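Local coordinates for A-adding tRNA nucleotidyltransferase (Aquifex aeolicus, PDB 4WBY), which adds the terminal adenosine to tRNAs ending in CC, using ATP and magnesium, and so completes their 3' CCA end, at residues 10-21 and 128-136; 324-332 and 351-360. All coordinates share one frame; numbering follows the deposited sequence.

Interaction 1 of 2, residues 10-21 and 128-136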
loop_
_atom_site.group_PDB
_atom_site.type_symbol
_atom_site.label_atom_id
_atom_site.label_comp_id
_atom_site.label_asym_id
_atom_site.label_seq_id
_atom_site.Cartn_x
_atom_site.Cartn_y
_atom_site.Cartn_z
ATOM N N GLU A 10 -14.877 21.045 6.064
ATOM C CA GLU A 10 -15.632 21.850 7.024
ATOM C C GLU A 10 -17.133 21.938 6.729
ATOM O O GLU A 10 -17.951 21.718 7.623
ATOM C CB GLU A 10 -15.016 23.255 7.090
ATOM C CG GLU A 10 -15.908 24.335 7.693
ATOM C CD GLU A 10 -15.977 24.300 9.215
ATOM O OE1 GLU A 10 -15.389 23.389 9.836
ATOM O OE2 GLU A 10 -16.631 25.202 9.792
ATOM N N GLU A 11 -17.513 22.241 5.491
ATOM C CA GLU A 11 -18.939 22.403 5.185
ATOM C C GLU A 11 -19.733 21.128 5.456
ATOM O O GLU A 11 -20.794 21.164 6.085
ATOM C CB GLU A 11 -19.142 22.839 3.731
ATOM C CG GLU A 11 -18.732 24.269 3.442
ATOM C CD GLU A 11 -19.218 24.758 2.086
ATOM O OE1 GLU A 11 -19.917 23.994 1.383
ATOM O OE2 GLU A 11 -18.899 25.909 1.719
ATOM N N ILE A 12 -19.209 19.992 5.012
ATOM C CA ILE A 12 -19.890 18.723 5.227
ATOM C C ILE A 12 -19.858 18.323 6.706
ATOM O O ILE A 12 -20.853 17.835 7.236
ATOM C CB ILE A 12 -19.278 17.605 4.344
ATOM C CG1 ILE A 12 -19.629 17.846 2.874
ATOM C CG2 ILE A 12 -19.777 16.225 4.773
ATOM C CD1 ILE A 12 -21.128 17.856 2.585
ATOM N N ALA A 13 -18.727 18.535 7.377
ATOM C CA ALA A 13 -18.641 18.217 8.803
ATOM C C ALA A 13 -19.703 18.983 9.609
ATOM O O ALA A 13 -20.401 18.403 10.454
ATOM C CB ALA A 13 -17.249 18.536 9.330
ATOM N N ARG A 14 -19.833 20.283 9.342
ATOM C CA ARG A 14 -20.850 21.095 10.006
ATOM C C ARG A 14 -22.243 20.530 9.756
ATOM O O ARG A 14 -23.052 20.392 10.682
ATOM C CB ARG A 14 -20.795 22.548 9.518
ATOM C CG ARG A 14 -19.570 23.332 9.961
ATOM C CD ARG A 14 -19.655 23.762 11.418
ATOM N NE ARG A 14 -18.485 24.557 11.772
ATOM C CZ ARG A 14 -18.272 25.083 12.973
ATOM N NH1 ARG A 14 -19.159 24.904 13.940
ATOM N NH2 ARG A 14 -17.171 25.785 13.207
ATOM N N GLU A 15 -22.523 20.214 8.493
ATOM C CA GLU A 15 -23.841 19.731 8.109
ATOM C C GLU A 15 -24.154 18.376 8.738
ATOM O O GLU A 15 -25.281 18.132 9.164
ATOM C CB GLU A 15 -23.953 19.643 6.590
ATOM C CG GLU A 15 -25.354 19.285 6.120
ATOM C CD GLU A 15 -25.513 19.394 4.623
ATOM O OE1 GLU A 15 -24.485 19.495 3.927
ATOM O OE2 GLU A 15 -26.663 19.353 4.151
ATOM N N VAL A 16 -23.165 17.486 8.789
ATOM C CA VAL A 16 -23.379 16.193 9.428
ATOM C C VAL A 16 -23.783 16.370 10.904
ATOM O O VAL A 16 -24.703 15.705 11.375
ATOM C CB VAL A 16 -22.130 15.303 9.301
ATOM C CG1 VAL A 16 -22.196 14.110 10.253
ATOM C CG2 VAL A 16 -22.001 14.825 7.873
ATOM N N GLY A 17 -23.127 17.283 11.622
ATOM C CA GLY A 17 -23.500 17.562 13.001
ATOM C C GLY A 17 -24.908 18.130 13.131
ATOM O O GLY A 17 -25.629 17.823 14.089
ATOM N N GLN A 18 -25.300 18.978 12.180
ATOM C CA GLN A 18 -26.641 19.559 12.190
ATOM C C GLN A 18 -27.695 18.481 11.977
ATOM O O GLN A 18 -28.694 18.414 12.704
ATOM C CB GLN A 18 -26.752 20.644 11.123
ATOM C CG GLN A 18 -25.886 21.873 11.399
ATOM C CD GLN A 18 -25.609 22.701 10.144
ATOM O OE1 GLN A 18 -26.028 22.350 9.043
ATOM N NE2 GLN A 18 -24.875 23.796 10.310
ATOM N N ILE A 19 -27.478 17.629 10.981
ATOM C CA ILE A 19 -28.417 16.553 10.708
ATOM C C ILE A 19 -28.465 15.586 11.890
ATOM O O ILE A 19 -29.539 15.133 12.278
ATOM C CB ILE A 19 -28.042 15.794 9.414
ATOM C CG1 ILE A 19 -28.160 16.729 8.205
ATOM C CG2 ILE A 19 -28.940 14.586 9.207
ATOM C CD1 ILE A 19 -27.596 16.139 6.937
ATOM N N ALA A 20 -27.306 15.282 12.472
ATOM C CA ALA A 20 -27.276 14.405 13.640
ATOM C C ALA A 20 -28.169 14.952 14.755
ATOM O O ALA A 20 -28.979 14.215 15.332
ATOM C CB ALA A 20 -25.843 14.217 14.141
ATOM N N LYS A 21 -28.041 16.244 15.046
ATOM C CA LYS A 21 -28.878 16.856 16.074
ATOM C C LYS A 21 -30.362 16.746 15.726
ATOM O O LYS A 21 -31.181 16.438 16.596
ATOM C CB LYS A 21 -28.520 18.325 16.293
ATOM C CG LYS A 21 -29.310 18.955 17.446
ATOM C CD LYS A 21 -28.878 18.345 18.773
ATOM C CE LYS A 21 -29.758 18.777 19.923
ATOM N NZ LYS A 21 -31.097 18.149 19.851
ATOM N N SER A 128 -15.195 15.355 17.209
ATOM C CA SER A 128 -16.623 15.636 17.275
ATOM C C SER A 128 -17.031 16.636 16.200
ATOM O O SER A 128 -16.382 17.662 16.029
ATOM C CB SER A 128 -17.009 16.196 18.642
ATOM O OG SER A 128 -18.386 16.537 18.633
ATOM N N VAL A 129 -18.119 16.354 15.488
ATOM C CA VAL A 129 -18.685 17.365 14.613
ATOM C C VAL A 129 -20.032 17.810 15.169
ATOM O O VAL A 129 -20.839 18.435 14.483
ATOM C CB VAL A 129 -18.809 16.865 13.153
ATOM C CG1 VAL A 129 -17.408 16.556 12.608
ATOM C CG2 VAL A 129 -19.749 15.659 13.036
ATOM N N ASN A 130 -20.262 17.505 16.439
ATOM C CA ASN A 130 -21.533 17.845 17.060
ATOM C C ASN A 130 -21.627 19.306 17.452
ATOM O O ASN A 130 -20.615 19.992 17.573
ATOM C CB ASN A 130 -21.768 16.932 18.256
ATOM C CG ASN A 130 -21.787 15.493 17.841
ATOM O OD1 ASN A 130 -22.717 15.056 17.158
ATOM N ND2 ASN A 130 -20.727 14.753 18.186
ATOM N N LEU A 131 -22.858 19.779 17.631
ATOM C CA LEU A 131 -23.096 21.210 17.750
ATOM C C LEU A 131 -22.430 21.837 18.961
ATOM O O LEU A 131 -21.969 22.969 18.889
ATOM C CB LEU A 131 -24.599 21.510 17.806
ATOM C CG LEU A 131 -25.414 21.159 16.559
ATOM C CD1 LEU A 131 -26.865 21.564 16.758
ATOM C CD2 LEU A 131 -24.841 21.831 15.311
ATOM N N GLU A 132 -22.368 21.110 20.073
ATOM C CA GLU A 132 -21.971 21.760 21.323
ATOM C C GLU A 132 -20.471 21.690 21.594
ATOM O O GLU A 132 -19.965 22.413 22.454
ATOM C CB GLU A 132 -22.742 21.165 22.501
ATOM C CG GLU A 132 -22.076 19.988 23.175
ATOM C CD GLU A 132 -22.234 18.692 22.409
ATOM O OE1 GLU A 132 -22.980 18.670 21.401
ATOM O OE2 GLU A 132 -21.602 17.691 22.822
ATOM N N ASP A 133 -19.754 20.840 20.863
ATOM C CA ASP A 133 -18.315 20.681 21.095
ATOM C C ASP A 133 -17.571 20.468 19.778
ATOM O O ASP A 133 -16.622 19.698 19.697
ATOM C CB ASP A 133 -18.039 19.517 22.056
ATOM C CG ASP A 133 -18.364 18.165 21.448
ATOM O OD1 ASP A 133 -19.158 18.114 20.483
ATOM O OD2 ASP A 133 -17.802 17.153 21.925
ATOM N N TYR A 134 -17.998 21.186 18.755
ATOM C CA TYR A 134 -17.466 21.007 17.412
ATOM C C TYR A 134 -15.953 21.156 17.354
ATOM O O TYR A 134 -15.392 22.147 17.844
ATOM C CB TYR A 134 -18.116 22.008 16.469
ATOM C CG TYR A 134 -17.730 21.834 15.026
ATOM C CD1 TYR A 134 -16.673 22.550 14.481
ATOM C CD2 TYR A 134 -18.423 20.949 14.203
ATOM C CE1 TYR A 134 -16.321 22.402 13.149
ATOM C CE2 TYR A 134 -18.087 20.796 12.875
ATOM C CZ TYR A 134 -17.039 21.527 12.351
ATOM O OH TYR A 134 -16.711 21.382 11.029
ATOM N N GLY A 135 -15.295 20.167 16.746
ATOM C CA GLY A 135 -13.852 20.175 16.583
ATOM C C GLY A 135 -13.075 19.579 17.751
ATOM O O GLY A 135 -11.853 19.517 17.698
ATOM N N THR A 136 -13.766 19.122 18.795
ATOM C CA THR A 136 -13.084 18.505 19.934
ATOM C C THR A 136 -12.386 17.210 19.525
ATOM O O THR A 136 -12.994 16.333 18.907
ATOM C CB THR A 136 -14.060 18.213 21.084
ATOM O OG1 THR A 136 -14.625 19.443 21.541
ATOM C CG2 THR A 136 -13.357 17.531 22.238
HETATM O O HOH W 1 -22.042 20.757 13.334
HETATM O O HOH W 2 -24.726 17.354 16.671
#

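Interaction 2 of 2, residues 324-332 and 351-360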
loop_
_atom_site.group_PDB
_atom_site.type_symbol
_atom_site.label_atom_id
_atom_site.label_comp_id
_atom_site.label_asym_id
_atom_site.label_seq_id
_atom_site.Cartn_x
_atom_site.Cartn_y
_atom_site.Cartn_z
ATOM N N ASN A 324 25.005 -1.722 -30.274
ATOM C CA ASN A 324 23.819 -1.175 -29.616
ATOM C C ASN A 324 22.508 -1.727 -30.164
ATOM O O ASN A 324 21.537 -1.875 -29.423
ATOM C CB ASN A 324 23.808 0.353 -29.729
ATOM C CG ASN A 324 24.927 1.001 -28.944
ATOM O OD1 ASN A 324 25.501 0.392 -28.044
ATOM N ND2 ASN A 324 25.241 2.247 -29.280
ATOM N N TYR A 325 22.480 -2.029 -31.458
ATOM C CA TYR A 325 21.260 -2.521 -32.085
ATOM C C TYR A 325 20.864 -3.884 -31.532
ATOM O O TYR A 325 19.680 -4.197 -31.436
ATOM C CB TYR A 325 21.418 -2.600 -33.608
ATOM C CG TYR A 325 20.228 -3.237 -34.292
ATOM C CD1 TYR A 325 19.020 -2.559 -34.402
ATOM C CD2 TYR A 325 20.308 -4.522 -34.815
ATOM C CE1 TYR A 325 17.923 -3.140 -35.018
ATOM C CE2 TYR A 325 19.217 -5.112 -35.434
ATOM C CZ TYR A 325 18.027 -4.416 -35.531
ATOM O OH TYR A 325 16.940 -4.995 -36.145
ATOM N N GLU A 326 21.850 -4.696 -31.164
ATOM C CA GLU A 326 21.552 -6.005 -30.593
ATOM C C GLU A 326 20.934 -5.836 -29.209
ATOM O O GLU A 326 19.985 -6.536 -28.848
ATOM C CB GLU A 326 22.811 -6.872 -30.520
ATOM C CG GLU A 326 22.543 -8.308 -30.095
ATOM C CD GLU A 326 23.727 -9.226 -30.341
ATOM O OE1 GLU A 326 24.873 -8.726 -30.400
ATOM O OE2 GLU A 326 23.509 -10.448 -30.484
ATOM N N VAL A 327 21.477 -4.901 -28.436
ATOM C CA VAL A 327 20.913 -4.571 -27.133
ATOM C C VAL A 327 19.466 -4.117 -27.311
ATOM O O VAL A 327 18.563 -4.561 -26.591
ATOM C CB VAL A 327 21.734 -3.474 -26.423
ATOM C CG1 VAL A 327 21.067 -3.054 -25.126
ATOM C CG2 VAL A 327 23.155 -3.962 -26.151
ATOM N N TYR A 328 19.247 -3.252 -28.300
ATOM C CA TYR A 328 17.911 -2.746 -28.595
ATOM C C TYR A 328 16.947 -3.872 -28.953
ATOM O O TYR A 328 15.821 -3.908 -28.459
ATOM C CB TYR A 328 17.977 -1.714 -29.728
ATOM C CG TYR A 328 16.653 -1.411 -30.400
ATOM C CD1 TYR A 328 15.761 -0.496 -29.852
ATOM C CD2 TYR A 328 16.305 -2.025 -31.597
ATOM C CE1 TYR A 328 14.556 -0.212 -30.472
ATOM C CE2 TYR A 328 15.101 -1.748 -32.223
ATOM C CZ TYR A 328 14.232 -0.842 -31.656
ATOM O OH TYR A 328 13.035 -0.566 -32.282
ATOM N N ARG A 329 17.396 -4.792 -29.804
ATOM C CA ARG A 329 16.558 -5.907 -30.240
ATOM C C ARG A 329 16.184 -6.823 -29.078
ATOM O O ARG A 329 15.057 -7.317 -28.997
ATOM C CB ARG A 329 17.269 -6.710 -31.335
ATOM C CG ARG A 329 16.448 -7.855 -31.906
ATOM C CD ARG A 329 17.298 -8.738 -32.808
ATOM N NE ARG A 329 18.556 -9.100 -32.161
ATOM C CZ ARG A 329 18.694 -10.100 -31.296
ATOM N NH1 ARG A 329 17.648 -10.846 -30.969
ATOM N NH2 ARG A 329 19.879 -10.351 -30.753
ATOM N N LEU A 330 17.130 -7.045 -28.172
ATOM C CA LEU A 330 16.893 -7.898 -27.009
ATOM C C LEU A 330 15.959 -7.256 -25.983
ATOM O O LEU A 330 15.184 -7.954 -25.320
ATOM C CB LEU A 330 18.224 -8.259 -26.341
ATOM C CG LEU A 330 19.109 -9.236 -27.118
ATOM C CD1 LEU A 330 20.517 -9.265 -26.539
ATOM C CD2 LEU A 330 18.496 -10.629 -27.109
ATOM N N LEU A 331 16.028 -5.935 -25.854
ATOM C CA LEU A 331 15.269 -5.230 -24.816
ATOM C C LEU A 331 13.902 -4.739 -25.271
ATOM O O LEU A 331 13.007 -4.552 -24.445
ATOM C CB LEU A 331 16.072 -4.042 -24.287
ATOM C CG LEU A 331 17.392 -4.407 -23.599
ATOM C CD1 LEU A 331 18.112 -3.158 -23.122
ATOM C CD2 LEU A 331 17.151 -5.370 -22.440
ATOM N N LYS A 332 13.740 -4.548 -26.577
ATOM C CA LYS A 332 12.514 -3.958 -27.130
ATOM C C LYS A 332 11.194 -4.609 -26.664
ATOM O O LYS A 332 10.226 -3.897 -26.395
ATOM C CB LYS A 332 12.576 -3.976 -28.664
ATOM C CG LYS A 332 11.423 -3.245 -29.332
ATOM C CD LYS A 332 11.623 -3.141 -30.838
ATOM C CE LYS A 332 10.492 -2.359 -31.483
ATOM N NZ LYS A 332 10.725 -2.145 -32.938
ATOM N N LYS A 351 23.856 -0.546 -20.131
ATOM C CA LYS A 351 23.195 -0.922 -21.375
ATOM C C LYS A 351 21.695 -0.660 -21.290
ATOM O O LYS A 351 21.084 -0.231 -22.267
ATOM C CB LYS A 351 23.459 -2.393 -21.710
ATOM C CG LYS A 351 24.827 -2.645 -22.314
ATOM C CD LYS A 351 25.138 -4.129 -22.411
ATOM C CE LYS A 351 26.513 -4.349 -23.030
ATOM N NZ LYS A 351 26.907 -5.785 -23.052
ATOM N N ILE A 352 21.105 -0.908 -20.124
ATOM C CA ILE A 352 19.679 -0.663 -19.946
ATOM C C ILE A 352 19.406 0.834 -19.974
ATOM O O ILE A 352 18.455 1.299 -20.603
ATOM C CB ILE A 352 19.149 -1.243 -18.620
ATOM C CG1 ILE A 352 19.612 -2.694 -18.437
ATOM C CG2 ILE A 352 17.633 -1.136 -18.571
ATOM C CD1 ILE A 352 19.232 -3.601 -19.580
ATOM N N LYS A 353 20.255 1.582 -19.281
ATOM C CA LYS A 353 20.120 3.025 -19.203
ATOM C C LYS A 353 20.225 3.630 -20.596
ATOM O O LYS A 353 19.489 4.553 -20.940
ATOM C CB LYS A 353 21.185 3.604 -18.273
ATOM C CG LYS A 353 21.141 5.109 -18.104
ATOM C CD LYS A 353 22.177 5.565 -17.087
ATOM C CE LYS A 353 22.169 7.077 -16.913
ATOM N NZ LYS A 353 22.611 7.790 -18.147
ATOM N N LEU A 354 21.134 3.086 -21.398
ATOM C CA LEU A 354 21.317 3.545 -22.771
ATOM C C LEU A 354 20.075 3.260 -23.606
ATOM O O LEU A 354 19.637 4.104 -24.388
ATOM C CB LEU A 354 22.541 2.885 -23.407
ATOM C CG LEU A 354 22.838 3.315 -24.846
ATOM C CD1 LEU A 354 23.203 4.794 -24.901
ATOM C CD2 LEU A 354 23.945 2.462 -25.455
ATOM N N TYR A 355 19.510 2.069 -23.443
ATOM C CA TYR A 355 18.285 1.731 -24.149
ATOM C C TYR A 355 17.169 2.703 -23.789
ATOM O O TYR A 355 16.472 3.209 -24.666
ATOM C CB TYR A 355 17.839 0.308 -23.836
ATOM C CG TYR A 355 16.481 0.001 -24.423
ATOM C CD1 TYR A 355 16.341 -0.285 -25.771
ATOM C CD2 TYR A 355 15.339 0.020 -23.632
ATOM C CE1 TYR A 355 15.107 -0.550 -26.318
ATOM C CE2 TYR A 355 14.094 -0.244 -24.173
ATOM C CZ TYR A 355 13.988 -0.531 -25.517
ATOM O OH TYR A 355 12.760 -0.798 -26.071
ATOM N N LEU A 356 17.008 2.959 -22.495
ATOM C CA LEU A 356 15.915 3.792 -22.004
ATOM C C LEU A 356 16.082 5.256 -22.377
ATOM O O LEU A 356 15.110 5.932 -22.716
ATOM C CB LEU A 356 15.787 3.660 -20.484
ATOM C CG LEU A 356 15.131 2.379 -19.975
ATOM C CD1 LEU A 356 15.191 2.321 -18.459
ATOM C CD2 LEU A 356 13.690 2.299 -20.456
ATOM N N GLU A 357 17.317 5.741 -22.320
ATOM C CA GLU A 357 17.577 7.157 -22.535
ATOM C C GLU A 357 17.811 7.513 -24.003
ATOM O O GLU A 357 17.490 8.622 -24.423
ATOM C CB GLU A 357 18.780 7.603 -21.699
ATOM C CG GLU A 357 18.530 7.572 -20.195
ATOM C CD GLU A 357 19.738 8.019 -19.394
ATOM O OE1 GLU A 357 20.873 7.860 -19.892
ATOM O OE2 GLU A 357 19.555 8.532 -18.269
ATOM N N LYS A 358 18.354 6.583 -24.783
ATOM C CA LYS A 358 18.760 6.893 -26.156
ATOM C C LYS A 358 18.188 5.963 -27.231
ATOM O O LYS A 358 17.559 6.423 -28.185
ATOM C CB LYS A 358 20.288 6.881 -26.263
ATOM C CG LYS A 358 20.999 7.888 -25.371
ATOM C CD LYS A 358 20.704 9.317 -25.791
ATOM C CE LYS A 358 21.476 10.308 -24.934
ATOM N NZ LYS A 358 21.181 11.718 -25.313
ATOM N N LEU A 359 18.419 4.661 -27.082
ATOM C CA LEU A 359 18.172 3.711 -28.166
ATOM C C LEU A 359 16.702 3.593 -28.574
ATOM O O LEU A 359 16.386 3.531 -29.764
ATOM C CB LEU A 359 18.706 2.328 -27.785
ATOM C CG LEU A 359 20.190 2.264 -27.416
ATOM C CD1 LEU A 359 20.629 0.816 -27.241
ATOM C CD2 LEU A 359 21.039 2.965 -28.462
ATOM N N ARG A 360 15.806 3.564 -27.592
ATOM C CA ARG A 360 14.385 3.389 -27.875
ATOM C C ARG A 360 13.767 4.637 -28.501
ATOM O O ARG A 360 12.658 4.583 -29.037
ATOM C CB ARG A 360 13.625 3.027 -26.600
ATOM C CG ARG A 360 13.560 4.149 -25.579
ATOM C CD ARG A 360 12.653 3.776 -24.421
ATOM N NE ARG A 360 12.624 4.810 -23.389
ATOM C CZ ARG A 360 11.622 4.978 -22.535
ATOM N NH1 ARG A 360 10.562 4.183 -22.591
ATOM N NH2 ARG A 360 11.677 5.944 -21.628
#

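Interaction 1 of 2, residues 10-21 and 128-136
The guanidinium of Arg14 lies flat on the ring of Tyr134, the two planes only 11° apart, in a cation-pi stack with CZ of Arg14 3.6 Å from the ring centroid. Although the Arg14 side chain starts out away from the loop, it bends at chi2 (-76°), which turns its end back over the ring, and its CD also makes a CH-pi contact with the same face. Glu10 completes the group. Its OE1 accepts a 2.7 Å hydrogen bond from Tyr134 OH, while its OE2 accepts a nearly straight hydrogen bond from Arg14 NE, 2.8 Å, which is part of a salt bridge; both donors meet the carboxylate from above its plane. One carboxylate thus holds the guanidinium and the phenol together.

Farther along the helix the two backbones come close. Gly17 CA comes within 3.2 Å of Val129 O in a CA-H...O contact, a closeness made possible by the absence of a side chain, since a CB there would run into that oxygen. Val129 packs beside it, CG1 lying 3.8 Å from Ala13 CB. A water donates to both Arg14 O and Val129 O, and Leu131 CD1 rests on the aliphatic part of Lys21, 3.6 Å from its CG.

The loop joins strands 126-128 and 137-138 at one edge of the head-domain sheet. Asn130 OD1 bonds to Ala27 N of strand 26-30, on which Val16 and Val129 also pack, while Ile12 and Val16 reach strand 85-91 and Ile12, Glu15 and Ile19 touch helix 54-65.

Interaction 2 of 2, residues 324-332 and 351-360
Helix 324-331 and the 351-359 part of helix 349-359 cross at nearly a right angle (-88°) in the helical part of the chain far from the nucleotide-binding head, and their contact is apolar and aromatic. Tyr355 is at its centre. With its CG anti to the backbone N (chi1 173°), its ring is laid against the 324-332 segment, where Leu331 CB sits squarely over one face, 3.9 Å from the centroid in a CH-pi contact. Arg360 CB of its own segment lies over the opposite face, so the ring is clamped between the two. At the ring's edge, in its plane, Tyr328 CD1 approaches Tyr355 CE1 to 3.6 Å.

Leu331 also reaches past the ring: its CD1 touches Tyr355 CB at 3.5 Å and Ile352 CD1 at 3.7 Å. Toward the start of helix 324-331, Leu359 puts its CD1 3.6 Å from Asn324 O, and Leu354 CD2 meets the Asn324 amide, whose ND2 bonds to Met394 O. The 351-360 segment contains a wider pi-type turn at 355-359, Leu354 O accepting from both Lys358 N and Leu359 N.

Leu318 of helix 311-320 and Leu342 of helix 336-342 pack on both Leu331 and Ile352, while helix 380-394 covers Tyr328. The arrangement is that of an orthogonal helix pair within an all-helical array, consistent with the helical C-terminal region of this tRNA nucleotidyltransferase.

In the fold
Interactions 1 and 2 lie on opposite sides of the chain's centre, their own centres about 59 Å apart, and share no helix or strand. Both are partly buried, with six buried residues in each, but interaction 1 has the more exposed margin. It joins a helix to a loop of the catalytic head, where Val129 lies about 9 Å, side chain to side chain, from the ATP-binding Val34; interaction 2 joins two helices away from the annotated sites. Their chemistry differs too. At 10-21 and 128-136, charge, a phenol hydroxyl and waters supplement the apolar contacts, whereas 324-332 and 351-360 meet through aliphatic and aromatic side chains.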